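Local atomic coordinates of NG, ng-dimethylarginine dimethylaminohydrolase (Pseudomonas aeruginosa, PDB entry 1H70), a protein that hydrolyses N(G),N(G)-dimethyl-L-arginine and N(G)-monomethyl-L-arginine to L-citrulline, releasing dimethylamine or methylamine. Residues 3-14 and 48-59; 114-122 and 162-170. The protein carries 1 engineered substitution. One frame throughout, in Å; residues are numbered along the deposited sequence.

Overall arrangement
Interaction 1 comes first along the chain: strand 5-9 leads into helix 29-43, and strand 49-53 then returns parallel to the first strand, closing a beta-alpha-beta unit. Interaction 2 follows in series, with no overlap. It closes a later loop, in which strand 125-130, helix 136-148 and strand 152-157 intervene between residues 114-122 and 162-170. Both belong to the alpha/beta propeller of this family, interaction 1 within one sheet and interaction 2 between the edge strands of two, 119-122 and 168-170, while Gly117 and His163, just ahead of those strands, line the citrulline pocket. Their centres are about 19 Å apart, yet Phe3 CE2 packs 3.9 Å from Met121 CE.

Interaction 1 (3-14 and 48-59); sequences FKHIIARTPARS and VDITLLPPDERF
A beta-alpha-beta unit brings His5 to Arg9 alongside Asp49 to Leu53 as parallel strands, the helix between them being 29-43. The backbone ladder runs from Asp49 N and Lys4 O to Thr10 N and Leu53 O, its straightest bond joining Leu53 N to Ala8 O (2.8 Å, 178°). Ile6 and Ala8 face helix 29-43, Ile6 packing on Leu43 and the small Ala8 on Ile40; Ile6 CD1 is modelled 3.3 Å from Val48 CG2, closer than methyl groups normally come, so its exact placement is doubtful. On the other face His5 and Asp49 lie side by side, with ND1 donating to OD1 across planes 36° apart, though the modelled length is doubtfully short. Farther along that face, Arg9 stretches from the strand with CG anti to its backbone N and bends at chi3 (-70°). Its guanidinium lies over Leu53 CB, while NH1 reaches Pro54 O at 2.8 Å, in both the guanidinium and carbonyl planes. Past the strands, Glu57 folds back at chi2 and presents both carboxylate oxygens, each by its syn lone pair, to consecutive backbone N-H groups: OE2 to Arg13 N (2.8 Å) and OE1 to Ser14 N (3.0 Å). The nearly parallel Arg13 guanidinium stacks on this carboxylate, a long charge pairing to which no N-H points. Ser14, short enough to fit close by, donates its OG to Glu57 O at 2.9 Å.

Interaction 2 (114-122 and 162-170); sequences VEAGDIMMV and LHLKTGLAY. With CIR (citrulline), chain B.
The His163 ring has Gly117 CA over one face and two carboxylates at its edge, Glu115 beside NE2 and Asp118 beside CD2; the Tyr170 ring carries Val122 CG1 over one face, a CH-pi contact 3.6 Å from CG1 to the centroid. His163 NE2 donates to Glu115 OE1 (2.8 Å, 158°), almost within the ring plane, and on the anti side of the carboxylate, somewhat out of its plane. This bond helps fix the ring's rotation, and OE1 also makes a salt bridge with Arg133. Asp118 divides its work: OD1 takes the backbone N-H of Leu164 at 2.9 Å, also anti and out of plane, and OD2 is held by Ser131 and Thr134. Citrulline N6 approaches to 3.4 Å from His163 CE1; His163 is probably the proton donor of the reaction. The ligand is also hydrogen-bonded to Ser250, an engineered residue at the position of the probable nucleophile. Gly117, with no side chain, lets citrulline N8 approach its CA to 3.3 Å, while Gly117 O accepts the backbone N-H of Lys165. The long Lys165 chain bends at chi3 (-61°) to bring NZ to Ile119 O at 2.9 Å; two waters and a salt bridge to substrate-pocket Glu66 also meet this ammonium. Beyond the site, the flexible Met120 chain sets SD against Leu168 CB and Tyr170 CB (4.0 Å to the latter), and Tyr170 OH is hydrogen-bonded to Asn174 N. Strands 119-122 and 168-170 thus meet through side chains, as edges of separate sheets: Met120 and Val122 also touch Tyr127 of strand 125-130, Leu168 rests on Leu176 and Ala178 of strand 175-178, and Ile119 turns away to Met142 of helix 136-148.

Interaction 1 (3-14 and 48-59)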
loop_
_atom_site.group_PDB
_atom_site.type_symbol
_atom_site.label_atom_id
_atom_site.label_comp_id
_atom_site.label_asym_id
_atom_site.label_seq_id
_atom_site.Cartn_x
_atom_site.Cartn_y
_atom_site.Cartn_z
ATOM N N PHE A 3 13.889 6.692 -0.520
ATOM C CA PHE A 3 13.209 6.374 -1.762
ATOM C C PHE A 3 13.610 7.409 -2.809
ATOM O O PHE A 3 13.868 8.568 -2.457
ATOM C CB PHE A 3 11.703 6.451 -1.556
ATOM C CG PHE A 3 11.118 5.327 -0.747
ATOM C CD1 PHE A 3 10.122 5.593 0.190
ATOM C CD2 PHE A 3 11.525 4.019 -0.943
ATOM C CE1 PHE A 3 9.560 4.569 0.915
ATOM C CE2 PHE A 3 10.974 2.976 -0.206
ATOM C CZ PHE A 3 10.000 3.241 0.729
ATOM N N LYS A 4 13.645 7.020 -4.083
ATOM C CA LYS A 4 13.979 7.968 -5.135
ATOM C C LYS A 4 12.756 8.216 -6.007
ATOM O O LYS A 4 12.661 9.263 -6.631
ATOM C CB LYS A 4 15.112 7.461 -6.030
ATOM C CG LYS A 4 16.378 7.047 -5.287
ATOM C CD LYS A 4 17.639 7.191 -6.140
ATOM C CE LYS A 4 18.908 7.205 -5.265
ATOM N NZ LYS A 4 19.372 5.859 -4.785
ATOM N N HIS A 5 11.847 7.241 -6.051
ATOM C CA HIS A 5 10.671 7.338 -6.915
ATOM C C HIS A 5 9.340 6.874 -6.318
ATOM O O HIS A 5 9.273 6.012 -5.438
ATOM C CB HIS A 5 10.813 6.423 -8.146
ATOM C CG HIS A 5 12.048 6.596 -8.976
ATOM N ND1 HIS A 5 12.221 7.650 -9.842
ATOM C CD2 HIS A 5 13.137 5.804 -9.129
ATOM C CE1 HIS A 5 13.382 7.528 -10.467
ATOM N NE2 HIS A 5 13.958 6.413 -10.055
ATOM N N ILE A 6 8.277 7.413 -6.907
ATOM C CA ILE A 6 6.916 7.070 -6.613
ATOM C C ILE A 6 6.186 6.884 -7.944
ATOM O O ILE A 6 6.472 7.613 -8.896
ATOM C CB ILE A 6 6.313 8.233 -5.766
ATOM C CG1 ILE A 6 6.545 7.839 -4.290
ATOM C CG2 ILE A 6 4.881 8.534 -6.119
ATOM C CD1 ILE A 6 7.007 8.896 -3.407
ATOM N N ILE A 7 5.292 5.890 -8.011
ATOM C CA ILE A 7 4.400 5.711 -9.163
ATOM C C ILE A 7 2.975 5.849 -8.611
ATOM O O ILE A 7 2.662 5.326 -7.528
ATOM C CB ILE A 7 4.540 4.341 -9.849
ATOM C CG1 ILE A 7 5.947 4.170 -10.419
ATOM C CG2 ILE A 7 3.482 4.156 -10.930
ATOM C CD1 ILE A 7 6.304 2.726 -10.706
ATOM N N ALA A 8 2.100 6.517 -9.354
ATOM C CA ALA A 8 0.693 6.699 -8.944
ATOM C C ALA A 8 -0.155 6.707 -10.207
ATOM O O ALA A 8 0.402 6.780 -11.323
ATOM C CB ALA A 8 0.498 8.022 -8.200
ATOM N N ARG A 9 -1.474 6.668 -10.070
ATOM C CA ARG A 9 -2.322 6.713 -11.281
ATOM C C ARG A 9 -3.566 7.526 -10.989
ATOM O O ARG A 9 -4.231 7.305 -9.989
ATOM C CB ARG A 9 -2.706 5.313 -11.710
ATOM C CG ARG A 9 -3.538 5.239 -13.038
ATOM C CD ARG A 9 -4.128 3.869 -13.306
ATOM N NE ARG A 9 -3.135 2.860 -13.651
ATOM C CZ ARG A 9 -2.512 2.761 -14.817
ATOM N NH1 ARG A 9 -2.761 3.626 -15.800
ATOM N NH2 ARG A 9 -1.627 1.776 -15.001
ATOM N N THR A 10 -3.886 8.458 -11.869
ATOM C CA THR A 10 -5.074 9.287 -11.733
ATOM C C THR A 10 -6.300 8.418 -11.592
ATOM O O THR A 10 -6.417 7.448 -12.306
ATOM C CB THR A 10 -5.179 10.125 -13.035
ATOM O OG1 THR A 10 -3.951 10.860 -13.180
ATOM C CG2 THR A 10 -6.323 11.156 -12.975
ATOM N N PRO A 11 -7.235 8.766 -10.703
ATOM C CA PRO A 11 -8.464 7.972 -10.547
ATOM C C PRO A 11 -9.377 8.110 -11.774
ATOM O O PRO A 11 -9.380 9.169 -12.428
ATOM C CB PRO A 11 -9.102 8.573 -9.285
ATOM C CG PRO A 11 -8.605 9.970 -9.255
ATOM C CD PRO A 11 -7.182 9.932 -9.797
ATOM N N ALA A 12 -10.095 7.046 -12.110
ATOM C CA ALA A 12 -11.006 7.043 -13.254
ATOM C C ALA A 12 -12.384 7.491 -12.807
ATOM O O ALA A 12 -12.691 7.488 -11.607
ATOM C CB ALA A 12 -11.105 5.653 -13.832
ATOM N N ARG A 13 -13.255 7.845 -13.757
ATOM C CA ARG A 13 -14.608 8.202 -13.366
ATOM C C ARG A 13 -15.280 6.980 -12.766
ATOM O O ARG A 13 -16.143 7.114 -11.878
ATOM C CB ARG A 13 -15.436 8.692 -14.551
ATOM C CG ARG A 13 -15.065 10.086 -15.066
ATOM C CD ARG A 13 -15.851 10.466 -16.323
ATOM N NE ARG A 13 -15.528 9.609 -17.463
ATOM C CZ ARG A 13 -14.477 9.804 -18.259
ATOM N NH1 ARG A 13 -13.662 10.812 -18.014
ATOM N NH2 ARG A 13 -14.230 8.998 -19.284
ATOM N N SER A 14 -14.917 5.788 -13.243
ATOM C CA SER A 14 -15.493 4.537 -12.726
ATOM C C SER A 14 -15.109 4.208 -11.274
ATOM O O SER A 14 -15.596 3.224 -10.722
ATOM C CB SER A 14 -15.207 3.332 -13.640
ATOM O OG SER A 14 -13.814 3.149 -13.786
ATOM N N VAL A 48 11.338 13.048 -4.055
ATOM C CA VAL A 48 11.264 11.880 -4.932
ATOM C C VAL A 48 10.786 12.358 -6.297
ATOM O O VAL A 48 10.211 13.456 -6.382
ATOM C CB VAL A 48 10.222 10.863 -4.418
ATOM C CG1 VAL A 48 10.694 10.197 -3.139
ATOM C CG2 VAL A 48 8.856 11.546 -4.146
ATOM N N ASP A 49 11.050 11.630 -7.382
ATOM C CA ASP A 49 10.362 12.051 -8.611
ATOM C C ASP A 49 9.123 11.192 -8.692
ATOM O O ASP A 49 9.066 10.119 -8.077
ATOM C CB ASP A 49 11.188 12.110 -9.894
ATOM C CG ASP A 49 12.035 10.939 -10.061
ATOM O OD1 ASP A 49 11.405 9.864 -9.956
ATOM O OD2 ASP A 49 13.273 11.032 -10.345
ATOM N N ILE A 50 8.116 11.674 -9.414
ATOM C CA ILE A 50 6.818 11.056 -9.432
ATOM C C ILE A 50 6.466 10.667 -10.851
ATOM O O ILE A 50 6.680 11.480 -11.741
ATOM C CB ILE A 50 5.782 12.099 -8.919
ATOM C CG1 ILE A 50 6.051 12.417 -7.443
ATOM C CG2 ILE A 50 4.347 11.661 -9.187
ATOM C CD1 ILE A 50 5.592 13.797 -6.978
ATOM N N THR A 51 5.999 9.435 -11.047
ATOM C CA THR A 51 5.511 8.999 -12.349
ATOM C C THR A 51 4.013 8.856 -12.180
ATOM O O THR A 51 3.572 7.989 -11.446
ATOM C CB THR A 51 6.156 7.665 -12.755
ATOM O OG1 THR A 51 7.562 7.891 -12.896
ATOM C CG2 THR A 51 5.602 7.188 -14.110
ATOM N N LEU A 52 3.237 9.697 -12.851
ATOM C CA LEU A 52 1.805 9.726 -12.702
ATOM C C LEU A 52 1.146 9.201 -13.955
ATOM O O LEU A 52 1.217 9.838 -14.988
ATOM C CB LEU A 52 1.390 11.176 -12.407
ATOM C CG LEU A 52 -0.089 11.533 -12.266
ATOM C CD1 LEU A 52 -0.802 10.626 -11.254
ATOM C CD2 LEU A 52 -0.219 13.017 -11.861
ATOM N N LEU A 53 0.538 8.022 -13.839
ATOM C CA LEU A 53 -0.087 7.374 -15.016
ATOM C C LEU A 53 -1.503 7.842 -15.227
ATOM O O LEU A 53 -2.146 8.286 -14.291
ATOM C CB LEU A 53 -0.031 5.849 -14.836
ATOM C CG LEU A 53 1.413 5.392 -14.491
ATOM C CD1 LEU A 53 1.404 3.913 -14.168
ATOM C CD2 LEU A 53 2.315 5.661 -15.707
ATOM N N PRO A 54 -1.984 7.736 -16.472
ATOM C CA PRO A 54 -3.346 8.181 -16.830
ATOM C C PRO A 54 -4.430 7.233 -16.308
ATOM O O PRO A 54 -4.223 6.036 -16.044
ATOM C CB PRO A 54 -3.326 8.186 -18.369
ATOM C CG PRO A 54 -2.261 7.151 -18.722
ATOM C CD PRO A 54 -1.219 7.229 -17.622
ATOM N N PRO A 55 -5.639 7.762 -16.188
ATOM C CA PRO A 55 -6.755 6.949 -15.701
ATOM C C PRO A 55 -7.127 5.856 -16.693
ATOM O O PRO A 55 -6.888 5.989 -17.903
ATOM C CB PRO A 55 -7.897 7.960 -15.555
ATOM C CG PRO A 55 -7.532 9.112 -16.435
ATOM C CD PRO A 55 -6.024 9.158 -16.507
ATOM N N ASP A 56 -7.721 4.767 -16.208
ATOM C CA ASP A 56 -8.169 3.705 -17.123
ATOM C C ASP A 56 -9.578 3.373 -16.665
ATOM O O ASP A 56 -9.756 2.768 -15.618
ATOM C CB ASP A 56 -7.297 2.471 -17.055
ATOM C CG ASP A 56 -7.577 1.502 -18.188
ATOM O OD1 ASP A 56 -8.758 1.356 -18.615
ATOM O OD2 ASP A 56 -6.633 0.897 -18.737
ATOM N N GLU A 57 -10.573 3.769 -17.450
ATOM C CA GLU A 57 -11.967 3.538 -17.090
ATOM C C GLU A 57 -12.380 2.081 -16.942
ATOM O O GLU A 57 -13.356 1.764 -16.238
ATOM C CB GLU A 57 -12.889 4.236 -18.117
ATOM C CG GLU A 57 -12.739 5.743 -18.117
ATOM C CD GLU A 57 -13.128 6.341 -16.776
ATOM O OE1 GLU A 57 -13.972 5.722 -16.081
ATOM O OE2 GLU A 57 -12.600 7.409 -16.402
ATOM N N ARG A 58 -11.657 1.180 -17.590
ATOM C CA ARG A 58 -11.978 -0.234 -17.504
ATOM C C ARG A 58 -11.682 -0.805 -16.114
ATOM O O ARG A 58 -12.132 -1.875 -15.811
ATOM C CB ARG A 58 -11.152 -1.051 -18.498
ATOM C CG ARG A 58 -11.327 -0.704 -19.965
ATOM C CD ARG A 58 -10.350 -1.514 -20.809
ATOM N NE ARG A 58 -8.975 -1.124 -20.490
ATOM C CZ ARG A 58 -7.916 -1.562 -21.122
ATOM N NH1 ARG A 58 -8.075 -2.399 -22.151
ATOM N NH2 ARG A 58 -6.709 -1.143 -20.753
ATOM N N PHE A 59 -10.905 -0.094 -15.311
ATOM C CA PHE A 59 -10.494 -0.567 -13.996
ATOM C C PHE A 59 -10.787 0.464 -12.904
ATOM O O PHE A 59 -9.948 1.284 -12.545
ATOM C CB PHE A 59 -9.002 -0.934 -13.991
ATOM C CG PHE A 59 -8.663 -2.076 -14.922
ATOM C CD1 PHE A 59 -8.120 -1.810 -16.178
ATOM C CD2 PHE A 59 -8.902 -3.391 -14.562
ATOM C CE1 PHE A 59 -7.825 -2.828 -17.039
ATOM C CE2 PHE A 59 -8.613 -4.422 -15.423
ATOM C CZ PHE A 59 -8.074 -4.138 -16.673
HETATM O O HOH W 1 14.741 11.159 -7.489
HETATM O O HOH W 2 8.881 8.187 -10.530
HETATM O O HOH W 3 -7.655 4.899 -13.092
#

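Interaction 2 (114-122 and 162-170)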
loop_
_atom_site.group_PDB
_atom_site.type_symbol
_atom_site.label_atom_id
_atom_site.label_comp_id
_atom_site.label_asym_id
_atom_site.label_seq_id
_atom_site.Cartn_x
_atom_site.Cartn_y
_atom_site.Cartn_z
ATOM N N VAL A 114 -1.804 -12.745 -5.518
ATOM C CA VAL A 114 -1.140 -11.830 -4.562
ATOM C C VAL A 114 -1.582 -10.403 -4.850
ATOM O O VAL A 114 -1.668 -10.042 -6.006
ATOM C CB VAL A 114 0.409 -11.788 -4.672
ATOM C CG1 VAL A 114 1.020 -10.678 -3.805
ATOM C CG2 VAL A 114 1.058 -13.109 -4.232
ATOM N N GLU A 115 -1.849 -9.618 -3.809
ATOM C CA GLU A 115 -2.106 -8.180 -3.958
ATOM C C GLU A 115 -1.115 -7.557 -2.986
ATOM O O GLU A 115 -1.141 -7.887 -1.803
ATOM C CB GLU A 115 -3.556 -7.750 -3.674
ATOM C CG GLU A 115 -4.476 -8.184 -4.809
ATOM C CD GLU A 115 -5.957 -7.954 -4.572
ATOM O OE1 GLU A 115 -6.317 -7.163 -3.673
ATOM O OE2 GLU A 115 -6.752 -8.557 -5.325
ATOM N N ALA A 116 -0.256 -6.661 -3.498
ATOM C CA ALA A 116 0.831 -6.095 -2.696
ATOM C C ALA A 116 0.463 -5.269 -1.477
ATOM O O ALA A 116 1.332 -4.965 -0.656
ATOM C CB ALA A 116 1.857 -5.338 -3.579
ATOM N N GLY A 117 -0.811 -4.935 -1.301
ATOM C CA GLY A 117 -1.263 -4.245 -0.089
ATOM C C GLY A 117 -1.115 -5.183 1.109
ATOM O O GLY A 117 -1.127 -4.769 2.264
ATOM N N ASP A 118 -0.977 -6.483 0.817
ATOM C CA ASP A 118 -0.776 -7.509 1.833
ATOM C C ASP A 118 0.694 -7.627 2.230
ATOM O O ASP A 118 1.044 -8.448 3.072
ATOM C CB ASP A 118 -1.238 -8.873 1.319
ATOM C CG ASP A 118 -2.707 -9.140 1.570
ATOM O OD1 ASP A 118 -3.149 -8.938 2.733
ATOM O OD2 ASP A 118 -3.457 -9.590 0.652
ATOM N N ILE A 119 1.542 -6.813 1.599
ATOM C CA ILE A 119 2.990 -6.886 1.852
ATOM C C ILE A 119 3.557 -5.664 2.535
ATOM O O ILE A 119 3.462 -4.526 2.049
ATOM C CB ILE A 119 3.749 -7.190 0.531
ATOM C CG1 ILE A 119 3.220 -8.488 -0.078
ATOM C CG2 ILE A 119 5.285 -7.367 0.813
ATOM C CD1 ILE A 119 3.751 -8.803 -1.489
ATOM N N MET A 120 4.239 -5.899 3.666
ATOM C CA MET A 120 4.883 -4.833 4.417
ATOM C C MET A 120 6.417 -5.010 4.456
ATOM O O MET A 120 6.894 -5.991 4.974
ATOM C CB MET A 120 4.363 -4.807 5.858
ATOM C CG MET A 120 4.902 -3.618 6.656
ATOM S SD MET A 120 4.238 -3.476 8.323
ATOM C CE MET A 120 4.743 -5.087 9.022
ATOM N N MET A 121 7.153 -4.055 3.890
ATOM C CA MET A 121 8.610 -4.101 3.801
ATOM C C MET A 121 9.262 -3.490 5.023
ATOM O O MET A 121 9.024 -2.309 5.339
ATOM C CB MET A 121 9.066 -3.321 2.568
ATOM C CG MET A 121 10.573 -3.177 2.426
ATOM S SD MET A 121 11.066 -2.366 0.849
ATOM C CE MET A 121 10.748 -0.651 1.319
ATOM N N VAL A 122 10.087 -4.285 5.697
ATOM C CA VAL A 122 10.829 -3.813 6.877
ATOM C C VAL A 122 12.273 -4.171 6.618
ATOM O O VAL A 122 12.638 -5.313 6.851
ATOM C CB VAL A 122 10.381 -4.493 8.188
ATOM C CG1 VAL A 122 11.150 -3.896 9.406
ATOM C CG2 VAL A 122 8.891 -4.316 8.369
ATOM N N LEU A 162 -9.057 -6.295 4.952
ATOM C CA LEU A 162 -8.940 -6.596 3.530
ATOM C C LEU A 162 -7.522 -7.011 3.176
ATOM O O LEU A 162 -7.324 -7.996 2.519
ATOM C CB LEU A 162 -9.345 -5.373 2.687
ATOM C CG LEU A 162 -9.278 -5.580 1.177
ATOM C CD1 LEU A 162 -10.271 -6.646 0.724
ATOM C CD2 LEU A 162 -9.520 -4.235 0.463
ATOM N N HIS A 163 -6.529 -6.246 3.617
ATOM C CA HIS A 163 -5.139 -6.566 3.356
ATOM C C HIS A 163 -4.380 -6.295 4.653
ATOM O O HIS A 163 -4.830 -5.515 5.486
ATOM C CB HIS A 163 -4.451 -5.643 2.331
ATOM C CG HIS A 163 -4.996 -5.700 0.935
ATOM N ND1 HIS A 163 -5.808 -4.718 0.408
ATOM C CD2 HIS A 163 -4.830 -6.615 -0.034
ATOM C CE1 HIS A 163 -6.134 -5.043 -0.834
ATOM N NE2 HIS A 163 -5.538 -6.174 -1.135
ATOM N N LEU A 164 -3.195 -6.868 4.761
ATOM C CA LEU A 164 -2.363 -6.651 5.936
ATOM C C LEU A 164 -2.170 -5.162 6.270
ATOM O O LEU A 164 -2.337 -4.740 7.414
ATOM C CB LEU A 164 -0.992 -7.277 5.664
ATOM C CG LEU A 164 0.028 -7.259 6.820
ATOM C CD1 LEU A 164 -0.308 -8.388 7.794
ATOM C CD2 LEU A 164 1.419 -7.471 6.247
ATOM N N LYS A 165 -1.824 -4.357 5.254
ATOM C CA LYS A 165 -1.543 -2.937 5.484
ATOM C C LYS A 165 -2.743 -2.041 5.757
ATOM O O LYS A 165 -2.593 -0.843 6.014
ATOM C CB LYS A 165 -0.594 -2.359 4.442
ATOM C CG LYS A 165 0.817 -2.956 4.583
ATOM C CD LYS A 165 1.867 -2.124 3.867
ATOM C CE LYS A 165 1.618 -2.028 2.362
ATOM N NZ LYS A 165 2.941 -1.734 1.669
ATOM N N THR A 166 -3.929 -2.626 5.808
ATOM C CA THR A 166 -5.126 -1.921 6.228
ATOM C C THR A 166 -4.946 -1.550 7.695
ATOM O O THR A 166 -5.437 -0.512 8.159
ATOM C CB THR A 166 -6.337 -2.845 6.128
ATOM O OG1 THR A 166 -6.675 -3.061 4.743
ATOM C CG2 THR A 166 -7.582 -2.233 6.781
ATOM N N GLY A 167 -4.280 -2.435 8.427
ATOM C CA GLY A 167 -4.078 -2.230 9.855
ATOM C C GLY A 167 -2.645 -2.186 10.328
ATOM O O GLY A 167 -2.375 -2.368 11.519
ATOM N N LEU A 168 -1.705 -1.898 9.427
ATOM C CA LEU A 168 -0.292 -1.869 9.811
ATOM C C LEU A 168 0.494 -0.952 8.885
ATOM O O LEU A 168 0.156 -0.815 7.707
ATOM C CB LEU A 168 0.344 -3.244 9.655
ATOM C CG LEU A 168 0.216 -4.324 10.709
ATOM C CD1 LEU A 168 0.582 -5.670 10.090
ATOM C CD2 LEU A 168 1.124 -3.973 11.885
ATOM N N ALA A 169 1.535 -0.359 9.424
ATOM C CA ALA A 169 2.407 0.526 8.661
ATOM C C ALA A 169 3.758 0.642 9.322
ATOM O O ALA A 169 3.840 1.026 10.487
ATOM C CB ALA A 169 1.811 1.939 8.519
ATOM N N TYR A 170 4.812 0.359 8.571
ATOM C CA TYR A 170 6.171 0.496 9.096
ATOM C C TYR A 170 6.741 1.841 8.734
ATOM O O TYR A 170 6.762 2.207 7.580
ATOM C CB TYR A 170 7.075 -0.635 8.582
ATOM C CG TYR A 170 8.476 -0.598 9.180
ATOM C CD1 TYR A 170 8.661 -0.661 10.551
ATOM C CD2 TYR A 170 9.605 -0.470 8.372
ATOM C CE1 TYR A 170 9.924 -0.639 11.109
ATOM C CE2 TYR A 170 10.881 -0.431 8.921
ATOM C CZ TYR A 170 11.029 -0.517 10.291
ATOM O OH TYR A 170 12.298 -0.479 10.855
HETATM C C CIR B . -10.316 -3.111 -3.599
HETATM O O CIR B . -9.453 -3.863 -4.146
HETATM O OXT CIR B . -11.331 -3.637 -2.982
HETATM C CA CIR B . -10.126 -1.618 -3.605
HETATM N N CIR B . -11.440 -0.947 -3.575
HETATM C C3 CIR B . -9.266 -1.194 -2.389
HETATM C C4 CIR B . -7.828 -1.716 -2.568
HETATM C C5 CIR B . -7.000 -1.329 -1.356
HETATM N N6 CIR B . -5.601 -1.750 -1.519
HETATM C C7 CIR B . -4.609 -1.415 -0.710
HETATM O O7 CIR B . -4.765 -0.688 0.284
HETATM N N8 CIR B . -3.374 -1.872 -0.994
HETATM O O HOH W 4 3.501 -3.237 -0.818
HETATM O O HOH W 5 5.948 -1.883 2.712
#